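Local coordinates for putative periplasmic protein (Bacteroides eggerthii, PDB 4HBR) that is of unknown function but is a putative periplasmic protein of the PF11396 family, built round an antiparallel beta sheet, at residues I10-M15 / A20-S25; S25-Y30 / A130-G135; W45-P48 / W52-K55; T57-L62 / P96-Q101; V102-P105 / K110-I113. All coordinates share one frame; numbering follows the deposited sequence.

Contact 1. Residues I10-M15 / A20-S25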
# COMPACT_ATOMS: atom_id res chain seq x y z
N ILE A 10 -20.58 6.91 0.77
CA ILE A 10 -21.05 7.29 2.11
C ILE A 10 -20.13 6.63 3.17
O ILE A 10 -19.72 7.30 4.13
CB ILE A 10 -22.56 6.95 2.30
CG1 ILE A 10 -23.44 7.93 1.49
CG2 ILE A 10 -22.98 6.97 3.79
CD1 ILE A 10 -24.78 7.40 1.08
N ALA A 11 -19.77 5.36 2.95
CA ALA A 11 -18.88 4.60 3.84
C ALA A 11 -17.49 5.25 3.95
O ALA A 11 -16.97 5.33 5.06
CB ALA A 11 -18.76 3.17 3.37
N LEU A 12 -16.91 5.74 2.82
CA LEU A 12 -15.61 6.40 2.84
C LEU A 12 -15.69 7.75 3.57
O LEU A 12 -14.78 8.08 4.33
CB LEU A 12 -15.02 6.57 1.44
CG LEU A 12 -13.65 7.24 1.38
CD1 LEU A 12 -12.51 6.25 1.68
CD2 LEU A 12 -13.45 7.94 0.08
N LYS A 13 -16.78 8.51 3.35
CA LYS A 13 -17.03 9.80 3.98
C LYS A 13 -17.06 9.65 5.52
O LYS A 13 -16.52 10.49 6.23
CB LYS A 13 -18.34 10.40 3.45
CG LYS A 13 -18.77 11.74 4.05
CD LYS A 13 -17.84 12.89 3.72
CE LYS A 13 -18.10 14.09 4.59
NZ LYS A 13 -17.47 15.31 4.00
N LYS A 14 -17.67 8.56 6.03
CA LYS A 14 -17.76 8.23 7.45
C LYS A 14 -16.35 8.03 8.06
O LYS A 14 -16.08 8.52 9.17
CB LYS A 14 -18.61 6.96 7.62
CG LYS A 14 -19.32 6.83 8.96
CD LYS A 14 -20.17 5.55 9.07
CE LYS A 14 -21.56 5.63 8.44
NZ LYS A 14 -22.52 6.45 9.22
N MSE A 15 -15.46 7.33 7.34
CA MSE A 15 -14.06 7.05 7.73
C MSE A 15 -13.15 8.29 7.60
O MSE A 15 -12.30 8.51 8.46
CB MSE A 15 -13.51 5.96 6.81
CG MSE A 15 -13.44 4.59 7.42
SE MSE A 15 -13.18 3.27 5.94
CE MSE A 15 -15.05 2.76 5.77
N ALA A 20 -10.91 14.83 0.11
CA ALA A 20 -11.32 15.63 -1.04
C ALA A 20 -10.56 15.20 -2.29
O ALA A 20 -9.45 14.67 -2.17
CB ALA A 20 -11.09 17.11 -0.77
N GLY A 21 -11.17 15.46 -3.45
CA GLY A 21 -10.62 15.11 -4.76
C GLY A 21 -10.39 13.62 -4.89
O GLY A 21 -9.31 13.18 -5.29
N ILE A 22 -11.40 12.84 -4.48
CA ILE A 22 -11.36 11.39 -4.48
C ILE A 22 -11.53 10.88 -5.92
O ILE A 22 -12.44 11.30 -6.64
CB ILE A 22 -12.43 10.80 -3.50
CG1 ILE A 22 -12.25 11.35 -2.08
CG2 ILE A 22 -12.41 9.25 -3.50
CD1 ILE A 22 -13.49 11.40 -1.27
N ALA A 23 -10.63 9.98 -6.33
CA ALA A 23 -10.66 9.30 -7.61
C ALA A 23 -11.01 7.84 -7.37
O ALA A 23 -10.32 7.16 -6.61
CB ALA A 23 -9.32 9.43 -8.33
N TRP A 24 -12.14 7.39 -7.96
CA TRP A 24 -12.63 6.03 -7.81
C TRP A 24 -12.28 5.19 -9.02
O TRP A 24 -12.36 5.66 -10.16
CB TRP A 24 -14.14 6.01 -7.60
CG TRP A 24 -14.59 6.59 -6.29
CD1 TRP A 24 -15.06 7.85 -6.08
CD2 TRP A 24 -14.67 5.91 -5.03
NE1 TRP A 24 -15.42 8.01 -4.76
CE2 TRP A 24 -15.20 6.83 -4.09
CE3 TRP A 24 -14.36 4.61 -4.60
CZ2 TRP A 24 -15.41 6.50 -2.75
CZ3 TRP A 24 -14.59 4.27 -3.27
CH2 TRP A 24 -15.10 5.21 -2.36
N SER A 25 -11.88 3.94 -8.75
CA SER A 25 -11.52 2.94 -9.76
C SER A 25 -11.89 1.55 -9.27
O SER A 25 -12.27 1.39 -8.11
CB SER A 25 -10.03 3.01 -10.09
OG SER A 25 -9.21 2.61 -9.00

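Contact 2. Residues S25-Y30 / A130-G135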
# COMPACT_ATOMS: atom_id res chain seq x y z
N SER A 25 -11.88 3.94 -8.75
CA SER A 25 -11.52 2.94 -9.76
C SER A 25 -11.89 1.55 -9.27
O SER A 25 -12.27 1.39 -8.11
CB SER A 25 -10.03 3.01 -10.09
OG SER A 25 -9.21 2.61 -9.00
N GLN A 26 -11.82 0.55 -10.15
CA GLN A 26 -12.12 -0.82 -9.78
C GLN A 26 -10.85 -1.65 -9.80
O GLN A 26 -9.98 -1.44 -10.64
CB GLN A 26 -13.20 -1.42 -10.68
CG GLN A 26 -14.61 -1.05 -10.24
CD GLN A 26 -15.66 -1.97 -10.82
OE1 GLN A 26 -15.69 -3.17 -10.55
NE2 GLN A 26 -16.55 -1.39 -11.62
N ASP A 27 -10.74 -2.57 -8.85
CA ASP A 27 -9.61 -3.51 -8.74
C ASP A 27 -10.23 -4.85 -8.40
O ASP A 27 -10.62 -5.07 -7.25
CB ASP A 27 -8.57 -3.03 -7.70
CG ASP A 27 -7.34 -3.92 -7.51
OD1 ASP A 27 -7.10 -4.80 -8.37
OD2 ASP A 27 -6.62 -3.73 -6.52
N LYS A 28 -10.40 -5.70 -9.43
CA LYS A 28 -11.05 -7.02 -9.35
C LYS A 28 -12.52 -6.77 -8.91
O LYS A 28 -13.19 -5.98 -9.58
CB LYS A 28 -10.28 -8.02 -8.44
CG LYS A 28 -8.78 -8.10 -8.71
CD LYS A 28 -8.38 -9.39 -9.36
CE LYS A 28 -6.89 -9.44 -9.63
NZ LYS A 28 -6.47 -8.49 -10.71
N ALA A 29 -13.03 -7.36 -7.81
CA ALA A 29 -14.41 -7.05 -7.41
C ALA A 29 -14.48 -5.89 -6.38
O ALA A 29 -15.52 -5.64 -5.78
CB ALA A 29 -15.10 -8.28 -6.86
N TYR A 30 -13.37 -5.16 -6.22
CA TYR A 30 -13.35 -4.05 -5.27
C TYR A 30 -13.40 -2.68 -5.92
O TYR A 30 -12.88 -2.51 -7.03
CB TYR A 30 -12.09 -4.13 -4.38
CG TYR A 30 -11.95 -5.47 -3.69
CD1 TYR A 30 -12.69 -5.77 -2.55
CD2 TYR A 30 -11.12 -6.47 -4.21
CE1 TYR A 30 -12.61 -7.02 -1.94
CE2 TYR A 30 -11.01 -7.72 -3.59
CZ TYR A 30 -11.75 -7.98 -2.45
OH TYR A 30 -11.64 -9.19 -1.81
N ALA A 130 6.64 -5.32 -13.89
CA ALA A 130 5.34 -5.76 -13.36
C ALA A 130 4.51 -4.55 -13.02
O ALA A 130 5.08 -3.49 -12.78
CB ALA A 130 5.54 -6.64 -12.14
N TYR A 131 3.17 -4.65 -13.07
CA TYR A 131 2.31 -3.50 -12.72
C TYR A 131 1.36 -3.89 -11.58
O TYR A 131 1.27 -5.06 -11.23
CB TYR A 131 1.51 -2.94 -13.93
CG TYR A 131 2.05 -3.32 -15.29
CD1 TYR A 131 3.32 -2.91 -15.69
CD2 TYR A 131 1.27 -4.01 -16.21
CE1 TYR A 131 3.84 -3.26 -16.94
CE2 TYR A 131 1.76 -4.34 -17.48
CZ TYR A 131 3.05 -3.96 -17.83
OH TYR A 131 3.57 -4.27 -19.07
N ASN A 132 0.68 -2.89 -11.00
CA ASN A 132 -0.27 -3.03 -9.88
C ASN A 132 0.20 -4.09 -8.87
O ASN A 132 -0.52 -5.04 -8.57
CB ASN A 132 -1.69 -3.35 -10.40
CG ASN A 132 -2.79 -3.12 -9.37
OD1 ASN A 132 -2.69 -2.26 -8.48
ND2 ASN A 132 -3.85 -3.90 -9.48
N THR A 133 1.44 -3.92 -8.36
CA THR A 133 2.08 -4.88 -7.48
C THR A 133 1.58 -4.76 -6.01
O THR A 133 1.87 -5.63 -5.19
CB THR A 133 3.62 -4.79 -7.62
OG1 THR A 133 4.07 -3.54 -7.13
CG2 THR A 133 4.09 -4.94 -9.07
N LEU A 134 0.77 -3.74 -5.71
CA LEU A 134 0.22 -3.54 -4.38
C LEU A 134 -1.32 -3.66 -4.34
O LEU A 134 -1.92 -3.26 -3.34
CB LEU A 134 0.64 -2.15 -3.84
CG LEU A 134 2.09 -2.01 -3.40
CD1 LEU A 134 2.41 -0.57 -3.01
CD2 LEU A 134 2.46 -3.02 -2.31
N GLY A 135 -1.93 -4.19 -5.40
CA GLY A 135 -3.37 -4.31 -5.52
C GLY A 135 -3.97 -5.49 -4.79
O GLY A 135 -3.26 -6.21 -4.07

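Contact 3. Residues W45-P48 / W52-K55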
# COMPACT_ATOMS: atom_id res chain seq x y z
N TRP A 45 -9.89 0.13 -0.24
CA TRP A 45 -10.63 -0.89 -1.01
C TRP A 45 -11.94 -1.19 -0.32
O TRP A 45 -11.99 -1.36 0.90
CB TRP A 45 -9.81 -2.19 -1.14
CG TRP A 45 -8.73 -2.17 -2.18
CD1 TRP A 45 -8.71 -2.85 -3.36
CD2 TRP A 45 -7.50 -1.43 -2.12
NE1 TRP A 45 -7.53 -2.61 -4.03
CE2 TRP A 45 -6.78 -1.73 -3.30
CE3 TRP A 45 -6.90 -0.59 -1.16
CZ2 TRP A 45 -5.51 -1.18 -3.57
CZ3 TRP A 45 -5.63 -0.09 -1.40
CH2 TRP A 45 -4.96 -0.36 -2.60
N PHE A 46 -13.00 -1.31 -1.11
CA PHE A 46 -14.35 -1.61 -0.64
C PHE A 46 -14.99 -2.73 -1.42
O PHE A 46 -14.83 -2.80 -2.64
CB PHE A 46 -15.26 -0.36 -0.79
CG PHE A 46 -14.95 0.78 0.15
CD1 PHE A 46 -15.56 0.86 1.39
CD2 PHE A 46 -14.08 1.80 -0.23
CE1 PHE A 46 -15.27 1.92 2.26
CE2 PHE A 46 -13.80 2.87 0.63
CZ PHE A 46 -14.38 2.91 1.88
N THR A 47 -15.79 -3.57 -0.75
CA THR A 47 -16.63 -4.56 -1.42
C THR A 47 -17.84 -3.79 -1.99
O THR A 47 -18.14 -2.70 -1.48
CB THR A 47 -17.10 -5.68 -0.46
OG1 THR A 47 -17.95 -5.14 0.54
CG2 THR A 47 -15.95 -6.47 0.15
N PRO A 48 -18.60 -4.33 -2.98
CA PRO A 48 -19.78 -3.59 -3.47
C PRO A 48 -20.84 -3.33 -2.37
O PRO A 48 -21.67 -2.42 -2.53
CB PRO A 48 -20.33 -4.51 -4.57
CG PRO A 48 -19.14 -5.30 -5.02
CD PRO A 48 -18.41 -5.58 -3.74
N TRP A 52 -15.14 -1.90 3.99
CA TRP A 52 -13.74 -1.63 3.67
C TRP A 52 -12.92 -2.90 4.01
O TRP A 52 -13.21 -3.56 5.01
CB TRP A 52 -13.20 -0.35 4.36
CG TRP A 52 -12.77 -0.52 5.79
CD1 TRP A 52 -13.56 -0.39 6.91
CD2 TRP A 52 -11.43 -0.78 6.26
NE1 TRP A 52 -12.79 -0.57 8.05
CE2 TRP A 52 -11.49 -0.80 7.68
CE3 TRP A 52 -10.19 -0.97 5.63
CZ2 TRP A 52 -10.35 -1.03 8.46
CZ3 TRP A 52 -9.06 -1.20 6.41
CH2 TRP A 52 -9.15 -1.22 7.81
N VAL A 53 -11.98 -3.27 3.14
CA VAL A 53 -11.20 -4.51 3.29
C VAL A 53 -9.69 -4.24 3.34
O VAL A 53 -8.93 -5.10 3.76
CB VAL A 53 -11.55 -5.55 2.18
CG1 VAL A 53 -12.98 -6.07 2.34
CG2 VAL A 53 -11.33 -4.99 0.78
N MSE A 54 -9.26 -3.06 2.88
CA MSE A 54 -7.85 -2.71 2.88
C MSE A 54 -7.66 -1.20 2.78
O MSE A 54 -8.41 -0.52 2.09
CB MSE A 54 -7.09 -3.42 1.74
CG MSE A 54 -5.59 -3.09 1.69
SE MSE A 54 -4.54 -4.26 0.58
CE MSE A 54 -5.26 -3.96 -1.14
N LYS A 55 -6.63 -0.71 3.46
CA LYS A 55 -6.16 0.67 3.43
C LYS A 55 -4.68 0.66 3.09
O LYS A 55 -3.96 -0.23 3.57
CB LYS A 55 -6.33 1.35 4.80
CG LYS A 55 -7.71 1.73 5.23
CD LYS A 55 -7.64 2.25 6.67
CE LYS A 55 -9.02 2.49 7.26
NZ LYS A 55 -8.94 2.86 8.71

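Contact 4. Residues T57-L62 / P96-Q101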
# COMPACT_ATOMS: atom_id res chain seq x y z
N THR A 57 -1.30 3.54 2.84
CA THR A 57 -0.73 4.87 3.08
C THR A 57 0.68 4.88 2.50
O THR A 57 1.52 4.11 2.97
CB THR A 57 -0.75 5.20 4.60
OG1 THR A 57 -2.09 5.20 5.05
CG2 THR A 57 -0.10 6.53 4.94
N ASP A 58 0.93 5.71 1.46
CA ASP A 58 2.26 5.79 0.87
C ASP A 58 3.10 6.73 1.69
O ASP A 58 3.05 7.94 1.50
CB ASP A 58 2.24 6.20 -0.61
CG ASP A 58 1.73 5.14 -1.56
OD1 ASP A 58 1.64 3.96 -1.16
OD2 ASP A 58 1.43 5.49 -2.73
N TRP A 59 3.84 6.16 2.62
CA TRP A 59 4.78 6.85 3.50
C TRP A 59 5.96 7.36 2.68
O TRP A 59 6.55 8.37 3.04
CB TRP A 59 5.27 5.85 4.56
CG TRP A 59 4.37 5.65 5.74
CD1 TRP A 59 3.47 6.54 6.25
CD2 TRP A 59 4.47 4.58 6.70
NE1 TRP A 59 2.94 6.06 7.43
CE2 TRP A 59 3.54 4.86 7.74
CE3 TRP A 59 5.22 3.38 6.76
CZ2 TRP A 59 3.36 4.01 8.83
CZ3 TRP A 59 5.03 2.53 7.84
CH2 TRP A 59 4.13 2.86 8.87
N GLU A 60 6.32 6.62 1.58
CA GLU A 60 7.36 6.90 0.58
C GLU A 60 8.80 6.72 1.08
O GLU A 60 9.64 6.24 0.31
CB GLU A 60 7.20 8.31 -0.02
CG GLU A 60 5.95 8.45 -0.88
CD GLU A 60 5.67 9.80 -1.51
OE1 GLU A 60 6.43 10.77 -1.26
OE2 GLU A 60 4.66 9.90 -2.24
N THR A 61 9.10 7.14 2.32
CA THR A 61 10.44 7.09 2.89
C THR A 61 10.51 6.15 4.10
O THR A 61 9.52 5.96 4.79
CB THR A 61 10.90 8.52 3.25
OG1 THR A 61 9.90 9.16 4.06
CG2 THR A 61 11.16 9.37 1.99
N LEU A 62 11.69 5.58 4.36
CA LEU A 62 11.96 4.66 5.47
C LEU A 62 11.93 5.30 6.84
O LEU A 62 11.91 4.59 7.85
CB LEU A 62 13.31 3.96 5.28
CG LEU A 62 13.45 3.02 4.07
CD1 LEU A 62 14.90 2.65 3.87
CD2 LEU A 62 12.61 1.81 4.23
N PRO A 96 -1.09 -5.18 10.31
CA PRO A 96 -0.59 -4.33 9.21
C PRO A 96 0.72 -4.86 8.60
O PRO A 96 1.44 -5.69 9.20
CB PRO A 96 -0.38 -2.96 9.88
CG PRO A 96 -0.21 -3.25 11.31
CD PRO A 96 -0.95 -4.51 11.62
N ILE A 97 1.00 -4.41 7.37
CA ILE A 97 2.18 -4.83 6.61
C ILE A 97 2.95 -3.58 6.12
O ILE A 97 2.33 -2.59 5.74
CB ILE A 97 1.74 -5.75 5.41
CG1 ILE A 97 1.11 -7.07 5.90
CG2 ILE A 97 2.88 -6.00 4.39
CD1 ILE A 97 0.55 -7.97 4.77
N VAL A 98 4.28 -3.65 6.12
CA VAL A 98 5.09 -2.60 5.51
C VAL A 98 5.56 -3.15 4.14
O VAL A 98 6.25 -4.16 4.11
CB VAL A 98 6.30 -2.11 6.36
CG1 VAL A 98 6.98 -0.91 5.68
CG2 VAL A 98 5.89 -1.76 7.80
N ALA A 99 5.16 -2.52 3.02
CA ALA A 99 5.61 -2.91 1.67
C ALA A 99 6.66 -1.90 1.20
O ALA A 99 6.38 -0.69 1.18
CB ALA A 99 4.43 -2.96 0.70
N ILE A 100 7.88 -2.37 0.90
CA ILE A 100 8.98 -1.53 0.43
C ILE A 100 9.31 -1.91 -1.00
O ILE A 100 9.52 -3.10 -1.29
CB ILE A 100 10.23 -1.60 1.37
CG1 ILE A 100 9.87 -1.13 2.82
CG2 ILE A 100 11.41 -0.75 0.81
CD1 ILE A 100 10.89 -1.42 3.86
N GLN A 101 9.35 -0.92 -1.91
CA GLN A 101 9.73 -1.10 -3.31
C GLN A 101 11.10 -0.49 -3.47
O GLN A 101 11.30 0.69 -3.15
CB GLN A 101 8.70 -0.49 -4.27
CG GLN A 101 7.30 -1.13 -4.18
CD GLN A 101 6.32 -0.50 -5.12
OE1 GLN A 101 6.50 0.61 -5.62
NE2 GLN A 101 5.24 -1.19 -5.39

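Contact 5. Residues V102-P105 / K110-I113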
# COMPACT_ATOMS: atom_id res chain seq x y z
N VAL A 102 12.07 -1.30 -3.90
CA VAL A 102 13.46 -0.84 -3.97
C VAL A 102 14.04 -1.27 -5.31
O VAL A 102 13.81 -2.39 -5.77
CB VAL A 102 14.27 -1.35 -2.71
CG1 VAL A 102 14.15 -2.87 -2.51
CG2 VAL A 102 15.72 -0.91 -2.72
N GLY A 103 14.73 -0.35 -5.96
CA GLY A 103 15.36 -0.63 -7.23
C GLY A 103 16.84 -0.89 -7.07
O GLY A 103 17.48 -0.30 -6.20
N LYS A 104 17.39 -1.79 -7.89
CA LYS A 104 18.82 -2.09 -7.95
C LYS A 104 19.25 -1.64 -9.36
O LYS A 104 19.21 -2.43 -10.29
CB LYS A 104 19.11 -3.57 -7.64
CG LYS A 104 18.80 -3.96 -6.19
CD LYS A 104 19.99 -3.73 -5.26
CE LYS A 104 20.60 -5.03 -4.82
NZ LYS A 104 21.88 -4.80 -4.10
N PRO A 105 19.51 -0.32 -9.56
CA PRO A 105 19.77 0.20 -10.92
C PRO A 105 20.96 -0.43 -11.65
O PRO A 105 20.94 -0.48 -12.88
CB PRO A 105 20.02 1.70 -10.69
CG PRO A 105 20.34 1.83 -9.25
CD PRO A 105 19.52 0.78 -8.57
N LYS A 110 13.95 -4.39 -10.11
CA LYS A 110 13.13 -3.74 -9.09
C LYS A 110 12.51 -4.82 -8.21
O LYS A 110 12.06 -5.86 -8.72
CB LYS A 110 12.06 -2.82 -9.72
CG LYS A 110 11.45 -1.86 -8.70
CD LYS A 110 10.70 -0.67 -9.31
CE LYS A 110 9.84 -0.01 -8.24
NZ LYS A 110 9.39 1.35 -8.62
N TYR A 111 12.52 -4.59 -6.89
CA TYR A 111 12.02 -5.57 -5.93
C TYR A 111 10.97 -4.97 -5.01
O TYR A 111 10.97 -3.77 -4.77
CB TYR A 111 13.17 -6.15 -5.09
CG TYR A 111 14.21 -6.88 -5.92
CD1 TYR A 111 15.29 -6.20 -6.46
CD2 TYR A 111 14.11 -8.25 -6.16
CE1 TYR A 111 16.26 -6.86 -7.22
CE2 TYR A 111 15.06 -8.93 -6.93
CZ TYR A 111 16.13 -8.22 -7.47
OH TYR A 111 17.09 -8.86 -8.23
N GLN A 112 10.10 -5.83 -4.49
CA GLN A 112 9.07 -5.49 -3.52
C GLN A 112 9.20 -6.47 -2.35
O GLN A 112 9.16 -7.69 -2.55
CB GLN A 112 7.68 -5.54 -4.14
CG GLN A 112 6.57 -5.15 -3.17
CD GLN A 112 5.28 -4.98 -3.90
OE1 GLN A 112 5.06 -3.96 -4.56
NE2 GLN A 112 4.40 -5.98 -3.81
N ILE A 113 9.42 -5.93 -1.15
CA ILE A 113 9.56 -6.74 0.05
C ILE A 113 8.43 -6.38 0.98
O ILE A 113 8.22 -5.18 1.27
CB ILE A 113 10.96 -6.62 0.74
CG1 ILE A 113 12.13 -6.70 -0.28
CG2 ILE A 113 11.15 -7.69 1.81
CD1 ILE A 113 12.79 -5.44 -0.43

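Contact 1. Residues I10-M15 / A20-S25
Leu12 of helix 6-15 reaches across to Ile22 and Trp24 of segment 20-25, with Trp24 on strand 23-27. Its CB already lies near the indole, 4.0 Å from Trp24 CH2. The first torsion puts CG anti to the backbone N (chi1 -179°), and this carries the branch on toward the strand. CD2 does most of the touching. It meets Ile22 CD1 at 3.7 Å, where the two side chains come tip to tip. The same methyl sits 3.7 Å from Trp24 CZ2. Leucine and indole pass one another head to tail, with CD2 beside CZ2 and CH2. Within segment 20-25, Ile22 CG2 rests 3.4 Å above one face of the Trp24 ring, toward its rim. Ile22 therefore touches both the leucine tip and the indole. No hydrogen bond crosses the contact, which is purely apolar packing. Leu12 continues onto Ala33 and Phe35 of strand 30-37 and onto Val44 and Phe46 of strand 40-46. Trp24 also touches Val8 and Gln9, one turn earlier in the helix. Helix 6-15 thus packs across three consecutive strands at one end of the sheet.

Contact 2. Residues S25-Y30 / A130-G135
Asp27 makes this contact with Asn132 and Gly135, at the close of strand 23-27. The approach along that strand begins at Ser25, whose backbone is hydrogen-bonded to Val32 of the next strand. Gln26 follows, its side chain against Tyr31. Asp27 then turns its carboxylate toward segment 130-135; a chi1 near trans (-179°) points it away from its own N. OD2 lies 3.4 Å from Gly135 CA, against a residue that has no side chain. OD1 is 3.6 Å from Asn132 ND2, too long to count as a hydrogen bond. The carboxylate and amide approach head-on, their planes turned 59° apart. The firm partners of OD2 lie just outside: Ala136 N, in the first turn of helix 136-139, and Trp45 NE1. Two N-H groups therefore grip one buried oxygen, and the helix start would probably favour its negative charge. Lys28 and Ala29 form the corners of a type II' turn, Lys28 with a positive phi of 62°. Tyr30 closes it: Asp27 N bonds to Tyr30 O at 2.8 Å, and Tyr30 N to Asp27 O at 2.9 Å. On the other side, a type I turn from Asn132 ends at Gly135, the N-cap residue of helix 136-139. The arrangement is a tight two-residue beta hairpin whose aspartate holds the N terminus of the C-terminal helix.

Contact 3. Residues W45-P48 / W52-K55
The beta hairpin of strands 40-46 and 52-58 is joined here near its turn, with Trp45 set against Val53 and Met54. Trp45 N donates to Met54 O at 2.8 Å, and Val53 N donates to Trp45 O at 2.9 Å. Two residues thus face one, and Val53 has a psi of -18°, consistent with a classic beta bulge. Beyond it, Phe46 and Trp52 form a non-hydrogen-bonded pair, with Phe46 CE1 3.7 Å from Trp52 CB. On the face of the sheet that bears Trp45, the side chains of Trp45 and Met54, a selenomethionine, run side by side. A bend at chi3 (63°) folds CE over the indole, 3.4 Å above the plane and centred on the six-membered ring. This is a CH-pi contact. SE stands farther off above the same face, a Met-aromatic contact. Val53 CG2 packs on Trp45 CB at 3.7 Å, while Val53 CG1 meets Thr47 CG2. Trp45 NE1 is bound by Asp27 OD2, and Thr47 OG1 by Glu51 OE1. The indole is probably fixed in two ways: its N-H is held by a carboxylate, and its electron-rich face receives the weakly positive C-H groups of CE.

Contact 4. Residues T57-L62 / P96-Q101
Leu62 and Ile100 meet with their side chains at about a right angle. Leu62 CD2 touches Ile100 CD1 at 3.7 Å, the closest approach between the two segments. Ile100, on strand 97-104, directs its CB toward segment 57-62. Its CG1 stands anti to the carbonyl carbon (chi1 -60°), and the extended second torsion sends CD1 out to the leucine. Leu62 starts off at an angle to the strand. Its branch then brings one methyl closer than the CB is. The second pair is looser. Trp59 directs its CB toward the strand, and CZ3, in the benzo part of its indole, comes within 4.4 Å of Val98 CG2, at an oblique angle. Within each pair the backbones stay well apart, 9.7 Å between the CA atoms of Trp59 and Val98 and 8.5 Å between those of Leu62 and Ile100. Strand 82-90 lies between strands 52-58 and 97-104 in the sheet, and Trp59 reaches over it, stacking on Trp88 of that middle strand. Trp59 also meets Phe40 edge-to-face. Helix 67-75 joins the same core: Phe73 touches both Leu62 and Ile100, and Val69 touches Val98 and Ile100. No hydrogen bond passes between the two segments. The contact rests on dispersion between methyls and an indole, and its orientation is probably set by the surrounding apolar packing, since no directed bond is present.

Contact 5. Residues V102-P105 / K110-I113
Val102 and Tyr111 form an antiparallel hydrogen-bonded pair. Val102 N gives to Tyr111 O at 2.8 Å, and Tyr111 N gives to Val102 O, also at 2.8 Å. Both bonds are nearly straight. Gly103 and Lys110 make the next pair, of the non-hydrogen-bonded kind. The short strand segments 102-104 and 110-113 run at 147° to each other, antiparallel with the sheet's twist. Apolar packing lies on the face that carries Val102 and Tyr111. Val102 CG1 sits between the backbone N and the carbonyl carbon (chi1 53°), which turns it to Ile113 CD1 at 3.6 Å. It also lies 4.3 Å from Tyr111 CB. Lys104 uses its aliphatic part: CG is 4.0 Å from Tyr111 CE1 and approaches the ring obliquely. Lys110 leaves by the other face as an extended chain, with CG passing 3.8 Å from Val102 O. Two partners outside the hairpin complete the first face: Lys104 bends at chi2 and chi3 so that NZ forms a salt bridge with Asp80, and Phe78, in the loop after helix 67-75, packs on Val102, Tyr111 and Ile113. Within the sheet, Gly103 bonds to Val82 of strand 82-90, while Gln112 bonds to Gln125 of strand 121-126. The hairpin of strands 97-104 and 109-115 is thus flanked by a strand on either side.

From the N terminus, contact 1 closes a short loop between helix 6-15 and strand 23-27. Contact 2 opens as that strand ends and spans about a hundred residues to the segment before the C-terminal helix. Contacts 3, 4 and 5 all fall within this span and follow one another in series. Contacts 3 and 5 each close a hairpin of neighbouring strands, while contact 4 joins the loop after strand 52-58 to strand 97-104. Contact 1 touches contact 3 through Met15 and Phe46. Contact 2 reaches contact 3 through Asp27, and contacts 4 and 5 through Thr133. Contacts 1 and 5 lie on opposite sides of the chain's centre, their own centres about 31 Å apart.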